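Local coordinates for pyruvate kinase (Pseudomonas aeruginosa, PDB 6QXL), which probably catalyses the last step of glycolysis, passing phosphate from phosphoenolpyruvate to ADP, and binds glucose 6-phosphate in its C-terminal domain, at residues E44-A49 and I180-D185; K117-G122 and I160-G165; K175-I180 and R206-E211; C359-A364 and P390-R395; Y369-F374 and W455-K460. All blocks are in the same frame, centred on the assembly; numbering follows the deposited sequence.

Interaction 1 of 5, residues E44-A49 and I180-D185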
# COMPACT_ATOMS: atom_id res chain seq x y z
N GLU A 44 34.29 -0.83 -43.54
CA GLU A 44 34.45 0.08 -42.39
C GLU A 44 33.85 -0.54 -41.12
O GLU A 44 34.45 -0.48 -40.03
CB GLU A 44 33.83 1.46 -42.66
CG GLU A 44 34.76 2.37 -43.50
CD GLU A 44 34.11 3.64 -44.03
OE1 GLU A 44 32.89 3.59 -44.39
OE2 GLU A 44 34.81 4.67 -44.14
N HIS A 45 32.68 -1.16 -41.28
CA HIS A 45 32.04 -1.82 -40.14
C HIS A 45 32.85 -3.03 -39.70
O HIS A 45 33.14 -3.19 -38.51
CB HIS A 45 30.60 -2.19 -40.47
CG HIS A 45 29.71 -1.00 -40.70
ND1 HIS A 45 29.66 0.09 -39.84
CD2 HIS A 45 28.88 -0.72 -41.74
CE1 HIS A 45 28.81 0.97 -40.34
NE2 HIS A 45 28.34 0.51 -41.49
N ARG A 46 33.24 -3.88 -40.66
CA ARG A 46 34.05 -5.05 -40.34
C ARG A 46 35.31 -4.70 -39.58
O ARG A 46 35.67 -5.37 -38.62
CB ARG A 46 34.42 -5.80 -41.60
CG ARG A 46 33.29 -6.55 -42.20
CD ARG A 46 33.86 -7.51 -43.24
NE ARG A 46 32.84 -8.46 -43.70
CZ ARG A 46 32.08 -8.29 -44.78
NH1 ARG A 46 32.13 -7.15 -45.51
NH2 ARG A 46 31.18 -9.23 -45.08
N ALA A 47 35.98 -3.63 -40.00
CA ALA A 47 37.23 -3.23 -39.37
C ALA A 47 36.99 -2.81 -37.93
O ALA A 47 37.73 -3.22 -37.03
CB ALA A 47 37.89 -2.11 -40.16
N ARG A 48 35.96 -1.99 -37.72
CA ARG A 48 35.59 -1.56 -36.38
C ARG A 48 35.16 -2.76 -35.50
O ARG A 48 35.60 -2.88 -34.36
CB ARG A 48 34.48 -0.52 -36.43
CG ARG A 48 34.92 0.83 -36.95
CD ARG A 48 33.73 1.68 -37.30
NE ARG A 48 34.11 2.94 -37.94
CZ ARG A 48 33.26 3.71 -38.63
NH1 ARG A 48 31.98 3.37 -38.77
NH2 ARG A 48 33.68 4.83 -39.18
N ALA A 49 34.34 -3.64 -36.06
CA ALA A 49 33.88 -4.82 -35.32
C ALA A 49 35.04 -5.66 -34.81
O ALA A 49 35.07 -6.04 -33.62
CB ALA A 49 32.94 -5.67 -36.17
N ILE A 180 21.15 -7.37 -43.08
CA ILE A 180 20.87 -8.52 -42.22
C ILE A 180 21.89 -9.63 -42.48
O ILE A 180 22.43 -10.23 -41.54
CB ILE A 180 19.42 -9.03 -42.39
CG1 ILE A 180 18.46 -8.06 -41.69
CG2 ILE A 180 19.26 -10.39 -41.76
CD1 ILE A 180 16.98 -8.31 -41.91
N LYS A 181 22.17 -9.88 -43.75
CA LYS A 181 23.19 -10.87 -44.14
C LYS A 181 24.56 -10.45 -43.65
O LYS A 181 25.32 -11.26 -43.13
CB LYS A 181 23.20 -11.10 -45.64
CG LYS A 181 21.93 -11.83 -46.09
CD LYS A 181 21.75 -11.91 -47.59
CE LYS A 181 20.33 -12.38 -47.90
NZ LYS A 181 20.16 -13.12 -49.19
N LEU A 182 24.86 -9.18 -43.79
CA LEU A 182 26.13 -8.66 -43.30
C LEU A 182 26.24 -8.85 -41.79
O LEU A 182 27.30 -9.22 -41.29
CB LEU A 182 26.28 -7.18 -43.67
CG LEU A 182 27.50 -6.49 -43.10
CD1 LEU A 182 28.79 -7.20 -43.47
CD2 LEU A 182 27.58 -5.05 -43.54
N ALA A 183 25.16 -8.61 -41.06
CA ALA A 183 25.16 -8.77 -39.61
C ALA A 183 25.41 -10.22 -39.22
O ALA A 183 26.26 -10.50 -38.36
CB ALA A 183 23.86 -8.26 -39.02
N ALA A 184 24.69 -11.13 -39.87
CA ALA A 184 24.91 -12.56 -39.65
C ALA A 184 26.35 -12.96 -39.94
O ALA A 184 26.97 -13.69 -39.15
CB ALA A 184 23.94 -13.38 -40.49
N ASP A 185 26.90 -12.43 -41.03
CA ASP A 185 28.27 -12.75 -41.43
C ASP A 185 29.29 -12.25 -40.42
O ASP A 185 30.31 -12.87 -40.22
CB ASP A 185 28.55 -12.16 -42.83
CG ASP A 185 29.88 -12.60 -43.42
OD1 ASP A 185 30.05 -13.83 -43.57
OD2 ASP A 185 30.76 -11.71 -43.71

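Interaction 2 of 5, residues K117-G122 and I160-G165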
# COMPACT_ATOMS: atom_id res chain seq x y z
N LYS A 117 2.15 11.23 -52.26
CA LYS A 117 0.81 10.66 -52.21
C LYS A 117 0.21 10.72 -50.81
O LYS A 117 -0.96 11.03 -50.65
CB LYS A 117 0.83 9.20 -52.71
CG LYS A 117 1.08 9.18 -54.25
CD LYS A 117 0.89 7.86 -54.95
CE LYS A 117 1.78 7.81 -56.21
NZ LYS A 117 1.47 6.70 -57.15
N ASP A 118 1.02 10.48 -49.81
CA ASP A 118 0.57 10.41 -48.42
C ASP A 118 0.44 11.78 -47.77
O ASP A 118 -0.40 11.97 -46.90
CB ASP A 118 1.56 9.63 -47.58
CG ASP A 118 1.68 8.14 -48.05
OD1 ASP A 118 0.78 7.69 -48.89
OD2 ASP A 118 2.70 7.52 -47.60
N CYS A 119 1.11 12.84 -48.30
CA CYS A 119 0.98 14.15 -47.79
C CYS A 119 -0.16 14.99 -48.40
O CYS A 119 -0.54 14.74 -49.53
CB CYS A 119 2.24 14.89 -47.82
SG CYS A 119 3.48 14.16 -46.77
N GLY A 120 -0.65 15.93 -47.56
CA GLY A 120 -1.68 16.82 -47.93
C GLY A 120 -1.42 18.25 -47.38
O GLY A 120 -0.57 18.49 -46.51
N VAL A 121 -2.20 19.19 -47.92
CA VAL A 121 -2.09 20.57 -47.53
C VAL A 121 -2.27 20.69 -46.02
O VAL A 121 -3.17 20.08 -45.46
CB VAL A 121 -3.16 21.45 -48.25
CG1 VAL A 121 -3.00 22.93 -47.88
CG2 VAL A 121 -3.08 21.27 -49.76
N GLY A 122 -1.38 21.42 -45.36
CA GLY A 122 -1.40 21.56 -43.91
C GLY A 122 -0.41 20.70 -43.17
O GLY A 122 -0.01 21.05 -42.09
N ILE A 160 13.72 13.11 -43.77
CA ILE A 160 12.46 13.85 -43.71
C ILE A 160 11.40 12.93 -43.12
O ILE A 160 11.36 11.74 -43.39
CB ILE A 160 12.06 14.38 -45.11
CG1 ILE A 160 10.78 15.19 -45.05
CG2 ILE A 160 11.91 13.27 -46.11
CD1 ILE A 160 10.49 15.96 -46.31
N ASN A 161 10.53 13.49 -42.30
CA ASN A 161 9.36 12.79 -41.80
C ASN A 161 8.21 13.75 -41.63
O ASN A 161 8.40 14.94 -41.65
CB ASN A 161 9.63 12.04 -40.49
CG ASN A 161 8.65 10.85 -40.25
OD1 ASN A 161 7.61 10.70 -40.90
ND2 ASN A 161 9.02 9.99 -39.33
N ARG A 162 7.01 13.24 -41.47
CA ARG A 162 5.84 13.99 -41.21
C ARG A 162 5.49 13.99 -39.72
O ARG A 162 5.43 12.95 -39.09
CB ARG A 162 4.71 13.43 -42.01
CG ARG A 162 3.45 14.31 -41.99
CD ARG A 162 2.36 14.02 -42.85
NE ARG A 162 1.77 12.73 -42.55
CZ ARG A 162 0.76 12.21 -43.17
NH1 ARG A 162 0.04 12.92 -44.10
NH2 ARG A 162 0.42 10.93 -42.90
N ARG A 163 5.17 15.20 -39.22
CA ARG A 163 4.70 15.34 -37.87
C ARG A 163 3.36 14.54 -37.80
O ARG A 163 2.45 14.76 -38.54
CB ARG A 163 4.43 16.80 -37.54
CG ARG A 163 3.94 17.09 -36.13
CD ARG A 163 4.17 18.55 -35.86
NE ARG A 163 5.46 18.73 -35.19
CZ ARG A 163 6.24 19.84 -35.25
NH1 ARG A 163 5.81 20.94 -35.82
NH2 ARG A 163 7.39 19.84 -34.61
N GLY A 164 3.29 13.61 -36.86
CA GLY A 164 2.20 12.75 -36.69
C GLY A 164 2.42 11.35 -37.25
O GLY A 164 1.56 10.51 -37.01
N GLY A 165 3.44 11.17 -38.10
CA GLY A 165 3.69 9.92 -38.74
C GLY A 165 2.69 9.60 -39.83
O GLY A 165 2.27 10.49 -40.56

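Interaction 3 of 5, residues K175-I180 and R206-E211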
# COMPACT_ATOMS: atom_id res chain seq x y z
N LYS A 175 18.20 -2.71 -48.97
CA LYS A 175 19.41 -2.44 -48.20
C LYS A 175 19.40 -3.24 -46.88
O LYS A 175 20.39 -3.87 -46.54
CB LYS A 175 19.55 -0.96 -47.92
CG LYS A 175 20.82 -0.62 -47.15
CD LYS A 175 20.87 0.89 -46.86
CE LYS A 175 22.27 1.29 -46.39
NZ LYS A 175 22.76 0.44 -45.28
N ASP A 176 18.28 -3.21 -46.17
CA ASP A 176 18.20 -3.89 -44.88
C ASP A 176 18.39 -5.40 -45.00
O ASP A 176 19.09 -6.00 -44.19
CB ASP A 176 16.85 -3.58 -44.21
CG ASP A 176 16.71 -2.11 -43.81
OD1 ASP A 176 17.78 -1.36 -43.67
OD2 ASP A 176 15.49 -1.73 -43.64
N LYS A 177 17.80 -5.99 -46.04
CA LYS A 177 17.99 -7.42 -46.29
C LYS A 177 19.46 -7.75 -46.49
O LYS A 177 19.95 -8.74 -45.97
CB LYS A 177 17.14 -7.86 -47.48
CG LYS A 177 15.65 -7.87 -47.11
CD LYS A 177 14.74 -7.96 -48.33
CE LYS A 177 13.31 -8.14 -47.89
NZ LYS A 177 12.37 -8.26 -49.03
N ALA A 178 20.17 -6.89 -47.22
CA ALA A 178 21.61 -7.05 -47.40
C ALA A 178 22.36 -6.88 -46.09
O ALA A 178 23.28 -7.65 -45.80
CB ALA A 178 22.14 -6.07 -48.44
N ASP A 179 21.96 -5.89 -45.30
CA ASP A 179 22.61 -5.63 -44.01
C ASP A 179 22.32 -6.74 -42.99
O ASP A 179 23.17 -7.03 -42.15
CB ASP A 179 22.18 -4.28 -43.45
CG ASP A 179 22.66 -3.10 -44.31
OD1 ASP A 179 23.77 -3.19 -44.89
OD2 ASP A 179 21.92 -2.06 -44.34
N ILE A 180 21.15 -7.37 -43.08
CA ILE A 180 20.87 -8.52 -42.22
C ILE A 180 21.89 -9.63 -42.48
O ILE A 180 22.43 -10.23 -41.54
CB ILE A 180 19.42 -9.03 -42.39
CG1 ILE A 180 18.46 -8.06 -41.69
CG2 ILE A 180 19.26 -10.39 -41.76
CD1 ILE A 180 16.98 -8.31 -41.91
N ARG A 206 13.18 -11.49 -38.10
CA ARG A 206 13.71 -12.68 -37.44
C ARG A 206 13.88 -13.83 -38.42
O ARG A 206 14.89 -14.55 -38.38
CB ARG A 206 12.81 -13.11 -36.28
CG ARG A 206 13.52 -14.02 -35.27
CD ARG A 206 12.61 -14.38 -34.11
NE ARG A 206 12.40 -13.30 -33.14
CZ ARG A 206 13.29 -12.92 -32.20
NH1 ARG A 206 14.48 -13.49 -32.12
NH2 ARG A 206 12.99 -11.96 -31.35
N ARG A 207 12.90 -13.99 -39.32
CA ARG A 207 12.97 -15.00 -40.37
C ARG A 207 14.23 -14.80 -41.20
O ARG A 207 15.05 -15.71 -41.31
CB ARG A 207 11.73 -14.88 -41.25
CG ARG A 207 11.31 -16.10 -42.03
CD ARG A 207 9.78 -16.21 -42.21
NE ARG A 207 9.06 -14.97 -42.53
CZ ARG A 207 8.07 -14.42 -41.79
NH1 ARG A 207 7.60 -14.99 -40.68
NH2 ARG A 207 7.42 -13.35 -42.23
N LEU A 208 14.41 -13.59 -41.73
CA LEU A 208 15.56 -13.28 -42.57
C LEU A 208 16.87 -13.49 -41.84
O LEU A 208 17.85 -13.95 -42.43
CB LEU A 208 15.47 -11.86 -43.11
CG LEU A 208 14.22 -11.57 -43.98
CD1 LEU A 208 14.15 -10.09 -44.33
CD2 LEU A 208 14.23 -12.46 -45.23
N LEU A 209 16.90 -13.16 -40.55
CA LEU A 209 18.13 -13.31 -39.80
C LEU A 209 18.48 -14.79 -39.59
O LEU A 209 19.64 -15.18 -39.72
CB LEU A 209 18.06 -12.56 -38.47
CG LEU A 209 19.39 -12.60 -37.68
CD1 LEU A 209 20.41 -11.66 -38.32
CD2 LEU A 209 19.22 -12.30 -36.19
N THR A 210 17.49 -15.59 -39.23
CA THR A 210 17.73 -17.03 -39.06
C THR A 210 18.09 -17.69 -40.40
O THR A 210 19.05 -18.45 -40.48
CB THR A 210 16.55 -17.76 -38.42
OG1 THR A 210 15.35 -17.37 -39.03
CG2 THR A 210 16.45 -17.37 -36.91
N GLU A 211 17.34 -17.35 -41.46
CA GLU A 211 17.68 -17.80 -42.83
C GLU A 211 19.13 -17.52 -43.20
O GLU A 211 19.76 -18.32 -43.84
CB GLU A 211 16.73 -17.19 -43.87
CG GLU A 211 15.35 -17.88 -43.92
CD GLU A 211 14.31 -17.20 -44.82
OE1 GLU A 211 13.09 -17.35 -44.58
OE2 GLU A 211 14.71 -16.43 -45.72

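Interaction 4 of 5, residues C359-A364 and P390-R395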
# COMPACT_ATOMS: atom_id res chain seq x y z
N CYS A 359 9.40 -22.70 -14.69
CA CYS A 359 10.20 -23.11 -13.57
C CYS A 359 11.49 -22.30 -13.45
O CYS A 359 11.88 -21.91 -12.34
CB CYS A 359 10.52 -24.61 -13.69
SG CYS A 359 11.82 -25.24 -12.59
N ASP A 360 12.16 -22.07 -14.57
CA ASP A 360 13.43 -21.32 -14.52
C ASP A 360 13.18 -19.86 -14.18
O ASP A 360 13.95 -19.27 -13.40
CB ASP A 360 14.28 -21.48 -15.80
CG ASP A 360 13.49 -21.27 -17.09
OD1 ASP A 360 12.25 -20.97 -17.03
OD2 ASP A 360 14.15 -21.41 -18.14
N GLU A 361 12.06 -19.31 -14.70
CA GLU A 361 11.57 -18.01 -14.26
C GLU A 361 11.46 -17.98 -12.73
O GLU A 361 11.95 -17.04 -12.09
CB GLU A 361 10.22 -17.69 -14.91
CG GLU A 361 9.82 -16.20 -14.92
CD GLU A 361 8.47 -15.92 -15.50
OE1 GLU A 361 8.02 -16.70 -16.37
OE2 GLU A 361 7.90 -14.86 -15.11
N SER A 362 10.88 -19.02 -12.15
CA SER A 362 10.66 -19.08 -10.70
C SER A 362 11.94 -19.06 -9.88
O SER A 362 11.98 -18.39 -8.84
CB SER A 362 9.84 -20.30 -10.32
OG SER A 362 8.49 -20.08 -10.70
N ILE A 363 12.96 -19.76 -10.34
CA ILE A 363 14.22 -19.77 -9.61
C ILE A 363 14.90 -18.42 -9.70
O ILE A 363 15.50 -17.95 -8.72
CB ILE A 363 15.18 -20.86 -10.16
CG1 ILE A 363 14.59 -22.26 -10.00
CG2 ILE A 363 16.53 -20.80 -9.45
CD1 ILE A 363 14.61 -22.77 -8.57
N ALA A 364 14.81 -17.78 -10.86
CA ALA A 364 15.37 -16.43 -11.00
C ALA A 364 14.70 -15.47 -10.02
O ALA A 364 15.37 -14.81 -9.22
CB ALA A 364 15.22 -15.92 -12.41
N PRO A 390 19.79 -15.14 -16.19
CA PRO A 390 20.14 -13.80 -15.66
C PRO A 390 19.36 -12.65 -16.34
O PRO A 390 19.26 -11.58 -15.78
CB PRO A 390 21.64 -13.69 -15.89
CG PRO A 390 21.89 -14.57 -17.06
CD PRO A 390 20.92 -15.73 -16.93
N LEU A 391 18.78 -12.88 -17.52
CA LEU A 391 17.84 -11.93 -18.06
C LEU A 391 16.68 -11.71 -17.10
O LEU A 391 16.33 -10.58 -16.79
CB LEU A 391 17.33 -12.38 -19.42
CG LEU A 391 16.20 -11.54 -20.03
CD1 LEU A 391 16.66 -10.15 -20.33
CD2 LEU A 391 15.68 -12.17 -21.29
N ILE A 392 16.09 -12.80 -16.61
CA ILE A 392 14.96 -12.73 -15.70
C ILE A 392 15.41 -12.11 -14.38
O ILE A 392 14.77 -11.20 -13.86
CB ILE A 392 14.34 -14.09 -15.47
CG1 ILE A 392 13.92 -14.76 -16.78
CG2 ILE A 392 13.14 -13.99 -14.53
CD1 ILE A 392 13.00 -13.97 -17.67
N MET A 393 16.52 -12.57 -13.84
CA MET A 393 16.99 -11.99 -12.58
C MET A 393 17.08 -10.47 -12.67
O MET A 393 16.65 -9.77 -11.75
CB MET A 393 18.35 -12.56 -12.18
CG MET A 393 18.36 -14.05 -11.87
SD MET A 393 20.00 -14.57 -11.37
CE MET A 393 19.69 -16.26 -10.92
N SER A 394 17.58 -9.96 -13.79
CA SER A 394 17.88 -8.54 -13.91
C SER A 394 16.65 -7.67 -14.21
O SER A 394 16.76 -6.46 -14.21
CB SER A 394 18.97 -8.34 -14.96
OG SER A 394 18.56 -8.81 -16.22
N ARG A 395 15.49 -8.29 -14.45
CA ARG A 395 14.23 -7.55 -14.48
C ARG A 395 13.78 -7.05 -13.11
O ARG A 395 12.90 -6.23 -13.04
CB ARG A 395 13.09 -8.38 -15.06
CG ARG A 395 13.29 -9.01 -16.42
CD ARG A 395 13.77 -8.06 -17.48
NE ARG A 395 15.21 -7.82 -17.34
CZ ARG A 395 15.85 -6.82 -17.90
NH1 ARG A 395 15.21 -5.93 -18.65
NH2 ARG A 395 17.15 -6.69 -17.68

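Interaction 5 of 5, residues Y369-F374 and W455-K460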
# COMPACT_ATOMS: atom_id res chain seq x y z
N TYR A 369 14.42 -12.31 -4.81
CA TYR A 369 13.77 -12.20 -3.50
C TYR A 369 14.73 -12.52 -2.37
O TYR A 369 14.87 -11.76 -1.42
CB TYR A 369 12.57 -13.11 -3.43
CG TYR A 369 11.94 -13.24 -2.07
CD1 TYR A 369 11.04 -12.27 -1.60
CD2 TYR A 369 12.21 -14.34 -1.26
CE1 TYR A 369 10.44 -12.41 -0.36
CE2 TYR A 369 11.58 -14.49 -0.03
CZ TYR A 369 10.69 -13.53 0.40
OH TYR A 369 10.08 -13.70 1.62
N THR A 370 15.42 -13.65 -2.48
CA THR A 370 16.31 -14.05 -1.41
C THR A 370 17.44 -13.05 -1.22
O THR A 370 17.74 -12.64 -0.09
CB THR A 370 16.88 -15.45 -1.68
OG1 THR A 370 15.79 -16.36 -1.80
CG2 THR A 370 17.78 -15.89 -0.56
N ALA A 371 18.07 -12.63 -2.31
CA ALA A 371 19.21 -11.71 -2.25
C ALA A 371 18.81 -10.35 -1.69
O ALA A 371 19.55 -9.76 -0.90
CB ALA A 371 19.86 -11.55 -3.60
N ASN A 372 17.65 -9.86 -2.09
CA ASN A 372 17.19 -8.57 -1.58
C ASN A 372 16.85 -8.57 -0.11
O ASN A 372 16.74 -7.51 0.46
CB ASN A 372 15.99 -8.04 -2.39
CG ASN A 372 16.42 -7.29 -3.64
OD1 ASN A 372 17.59 -7.24 -4.01
ND2 ASN A 372 15.46 -6.71 -4.30
N HIS A 373 16.66 -9.74 0.52
CA HIS A 373 16.30 -9.79 1.93
C HIS A 373 17.35 -10.36 2.87
O HIS A 373 17.30 -10.06 4.04
CB HIS A 373 14.99 -10.51 2.10
CG HIS A 373 13.83 -9.78 1.47
ND1 HIS A 373 13.47 -9.98 0.16
CD2 HIS A 373 12.98 -8.84 1.96
CE1 HIS A 373 12.43 -9.21 -0.13
NE2 HIS A 373 12.15 -8.49 0.94
N PHE A 374 18.27 -11.18 2.37
CA PHE A 374 19.36 -11.71 3.20
C PHE A 374 20.62 -10.91 2.81
O PHE A 374 21.29 -11.25 1.85
CB PHE A 374 19.50 -13.24 2.98
CG PHE A 374 20.56 -13.94 3.86
CD1 PHE A 374 20.85 -13.54 5.17
CD2 PHE A 374 21.24 -15.07 3.37
CE1 PHE A 374 21.79 -14.23 5.95
CE2 PHE A 374 22.17 -15.76 4.14
CZ PHE A 374 22.44 -15.34 5.43
N TRP A 455 28.24 -14.58 1.93
CA TRP A 455 27.37 -15.60 1.36
C TRP A 455 27.10 -15.32 -0.10
O TRP A 455 27.29 -14.21 -0.57
CB TRP A 455 26.03 -15.62 2.11
CG TRP A 455 26.11 -16.07 3.49
CD1 TRP A 455 26.47 -15.33 4.59
CD2 TRP A 455 25.78 -17.36 3.96
NE1 TRP A 455 26.40 -16.11 5.73
CE2 TRP A 455 25.99 -17.36 5.37
CE3 TRP A 455 25.35 -18.54 3.34
CZ2 TRP A 455 25.78 -18.48 6.15
CZ3 TRP A 455 25.15 -19.67 4.12
CH2 TRP A 455 25.35 -19.62 5.52
N VAL A 456 26.61 -16.32 -0.80
CA VAL A 456 26.43 -16.24 -2.24
C VAL A 456 25.26 -17.12 -2.64
O VAL A 456 24.98 -18.10 -1.97
CB VAL A 456 27.77 -16.65 -2.93
CG1 VAL A 456 27.67 -17.67 -4.06
CG2 VAL A 456 28.43 -15.40 -3.42
N ILE A 457 24.65 -16.80 -3.76
CA ILE A 457 23.59 -17.64 -4.31
C ILE A 457 24.12 -18.28 -5.58
O ILE A 457 24.73 -17.60 -6.40
CB ILE A 457 22.31 -16.84 -4.65
CG1 ILE A 457 21.63 -16.40 -3.36
CG2 ILE A 457 21.36 -17.66 -5.51
CD1 ILE A 457 20.38 -15.58 -3.57
N LEU A 458 23.90 -19.58 -5.73
CA LEU A 458 24.24 -20.25 -6.96
C LEU A 458 22.98 -20.84 -7.53
O LEU A 458 22.20 -21.46 -6.82
CB LEU A 458 25.27 -21.34 -6.69
CG LEU A 458 25.92 -21.94 -7.95
CD1 LEU A 458 27.33 -22.39 -7.64
CD2 LEU A 458 25.14 -23.10 -8.55
N THR A 459 22.77 -20.65 -8.83
CA THR A 459 21.66 -21.27 -9.53
C THR A 459 22.17 -22.11 -10.67
O THR A 459 23.16 -21.76 -11.31
CB THR A 459 20.64 -20.23 -10.10
OG1 THR A 459 21.24 -19.46 -11.15
CG2 THR A 459 20.15 -19.29 -8.98
N LYS A 460 21.48 -23.21 -10.93
CA LYS A 460 21.85 -24.12 -12.00
C LYS A 460 20.70 -25.06 -12.27
O LYS A 460 19.65 -24.99 -11.62
CB LYS A 460 23.09 -24.90 -11.61
CG LYS A 460 22.89 -25.87 -10.48
CD LYS A 460 24.13 -26.72 -10.20
CE LYS A 460 23.69 -27.81 -9.22
NZ LYS A 460 24.81 -28.57 -8.64

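Interaction 1 of 5, residues E44-A49 and I180-D185
R46 reaches from helix 42-58 to two residues of helix 174-185, taking hold of D185 at one edge of its guanidinium and resting one face on L182. The polar half is a salt bridge, with R46 NH2 2.9 Å from D185 OD2. It is an almost straight bond, 169° at the hydrogen, and OD2 lies in the guanidinium plane. The carboxylate does not share that plane: the two groups are turned 76° apart, and the arginine comes in on the anti side of OD2, somewhat out of the carboxylate plane. This is a one-nitrogen, one-oxygen grip rather than a paired, flat one. The two helices are successive members of the layer that wraps the TIM barrel, leading into strands 64-68 and 190-193. Within these segments the nearest CA atoms, of R46 and L182, are 9.2 Å apart, and side chains bridge the gap. R46 manages this with a chain stretched out from CG to NE. From the same helix as D185, L182 contributes CD1, which lies 3.5 Å from R46 NH2 and above the guanidinium near its rim. With chi1 at 175°, L182 CG stands anti to the backbone N, carrying the methyl out toward the arginine. L182 also touches F37, whose ring meets H45 edge to face, while R46 NH1 has a weak, long ion pair with D43 in its own helix.

Interaction 2 of 5, residues K117-G122 and I160-G165
C119 leaves helical backbone angles as helix 113-118 ends, its CA 8.2 Å from the CA of R162, where strand 159-162 passes into a type II beta turn closed by G165 N to R162 O. The side chain of R162 crosses toward the helix end. Its CD lies 4.1 Å from C119 SG, and its NH1 comes within 3.0 Å of D118 O. A bend at chi3 (63°) folds the guanidinium back over its own turn, where NE and NH2 both donate to G165 O, each at 3.0 Å and close to the guanidinium plane. D118 points its carboxylate to T168 N instead. The contact belongs to the small beta-rich B domain, inserted in the barrel between strand 64-68 and helix 174-185. The double grip on G165 O holds the guanidinium against rotation, while D123 OD2, in a salt bridge with R162 NH1, probably balances its positive charge; the same oxygen accepts from G120 N and so links turn and helix end.

Interaction 3 of 5, residues K175-I180 and R206-E211
I180 of helix 174-185 packs against L208 and L209 of helix 199-211, two neighbouring helices on the outside of the TIM barrel joined through strand 190-193. The axes of the two segments approach to 9.9 Å and cross at -41°, with the backbones nearest at I180 and L209. No hydrogen bond joins the two segments; the contact is van der Waals packing. The two branches of I180 divide the work. CG2, anti to the backbone N, presses on the backbone of L209, 3.7 Å from its CA, and also meets L209 CD1 at 3.8 Å. The other branch ends in CD1, which lies against L208 CB at 4.0 Å, the two side chains crossing at roughly a right angle. L208 CD1 is shared, since it also touches the aliphatic part of K177, with K177 CG 3.9 Å away. L172, in the loop ahead of the first helix, adds to this apolar patch by touching both I180 and L208.

The polar groups turn to other partners. K177, extended beyond CG, carries its amine past the leucine to Y204 OH, an earlier residue of helix 199-211, so that its chain bridges the helices with both its carbons and its nitrogen. One turn of helix 174-185 is stapled by a salt bridge from K175 NZ, which is also hydrogen-bonded to F37 O; it meets the syn lone pair of D179 OD2 at 2.8 Å.

Interaction 4 of 5, residues C359-A364 and P390-R395
S394 OG, one residue beyond the I392 and M393 that make this contact, receives a nearly straight hydrogen bond from R395 NH2 (2.9 Å, 170° at the hydrogen), and it lies in the guanidinium plane. R395 NE turns back to L391 O at 3.0 Å, and the arginine folds back on L391 and S394. The same guanidinium makes a salt bridge to D311, at the edge of barrel strand 312-315, and so joins the C-terminal alpha/beta domain to the TIM barrel. Within that domain helices 359-373 and 388-394 pack together against the mixed sheet, the axes of the two segments crossing at -48°. A small residue sits where the helices come closest, and the CA atoms of A364 and M393 are 5.0 Å apart. A364 CB points into the second helix and meets two of its residues. I392 offers CG2, which stands anti to the backbone N and reaches both A364 and the methylene part of E361, whose CG is 4.0 Å away. The carboxylate of E361 continues past it to a weak, long ion pair with R351. M393 runs extended along the sheet side, touching I380 and C382 of strand 377-383 and I402 of strand 402-406. The A364 methyl nestles between the two: I392 CG2 is 3.5 Å from A364 CB and M393 CG is 3.7 Å from it.

Interaction 5 of 5, residues Y369-F374 and W455-K460
F374 turns the edge of its ring to a face of W455, a T-shaped (edge-to-face) aromatic pair tilted well short of perpendicular. The centroids of the F374 ring and the W455 five-membered ring are 5.0 Å apart, with the planes at 55°. F374 CE2 lies above the indole face, 4.0 Å from W455 CD2 at the ring fusion, and CZ lies over NE1 and CE2. Further along the strand I457 drives its CD1 into the side of the helix at T370 and A371, 4.0 Å from both T370 CB and A371 N. A371 CB closes in on I457 CD1 at 4.1 Å.

Behind these contacts, the backbone around F374 is drawn together by T370 O, which accepts from both H373 N and F374 N. A chi1 of -176° sets F374 CG anti to the backbone N and turns the ring to the indole. T370 OG1 is bonded back to A366 O, leaving its carbons to meet I457. W455 in turn is stacked on H477, and C359 of the second subunit packs against it. Helix 359-373 lies on the mixed sheet over strand 455-461, which runs between 377-383 and 470-477; I377 and M473 of these neighbours touch both T370 and I457.

Overall arrangement
Interactions 1 and 3 share I180 and have centres 12 Å apart: helix 174-185 has its neighbours 42-58 and 199-211 on the barrel exterior. Interaction 2 lies in the inserted B domain, which in pyruvate kinases closes over the active site. Its N161 touches R224, next to the magnesium ligand E223, and bonds to E254 in the helix that carries the other ligand, D250. Interactions 4 and 5, also 12 Å between centres, use helix 359-373 and meet where M393 CE lies 3.6 Å from T459 OG1; both touch the second subunit. Bound glucose 6-phosphate is about 8 Å from the I392 side chain and 12 Å from that of I457.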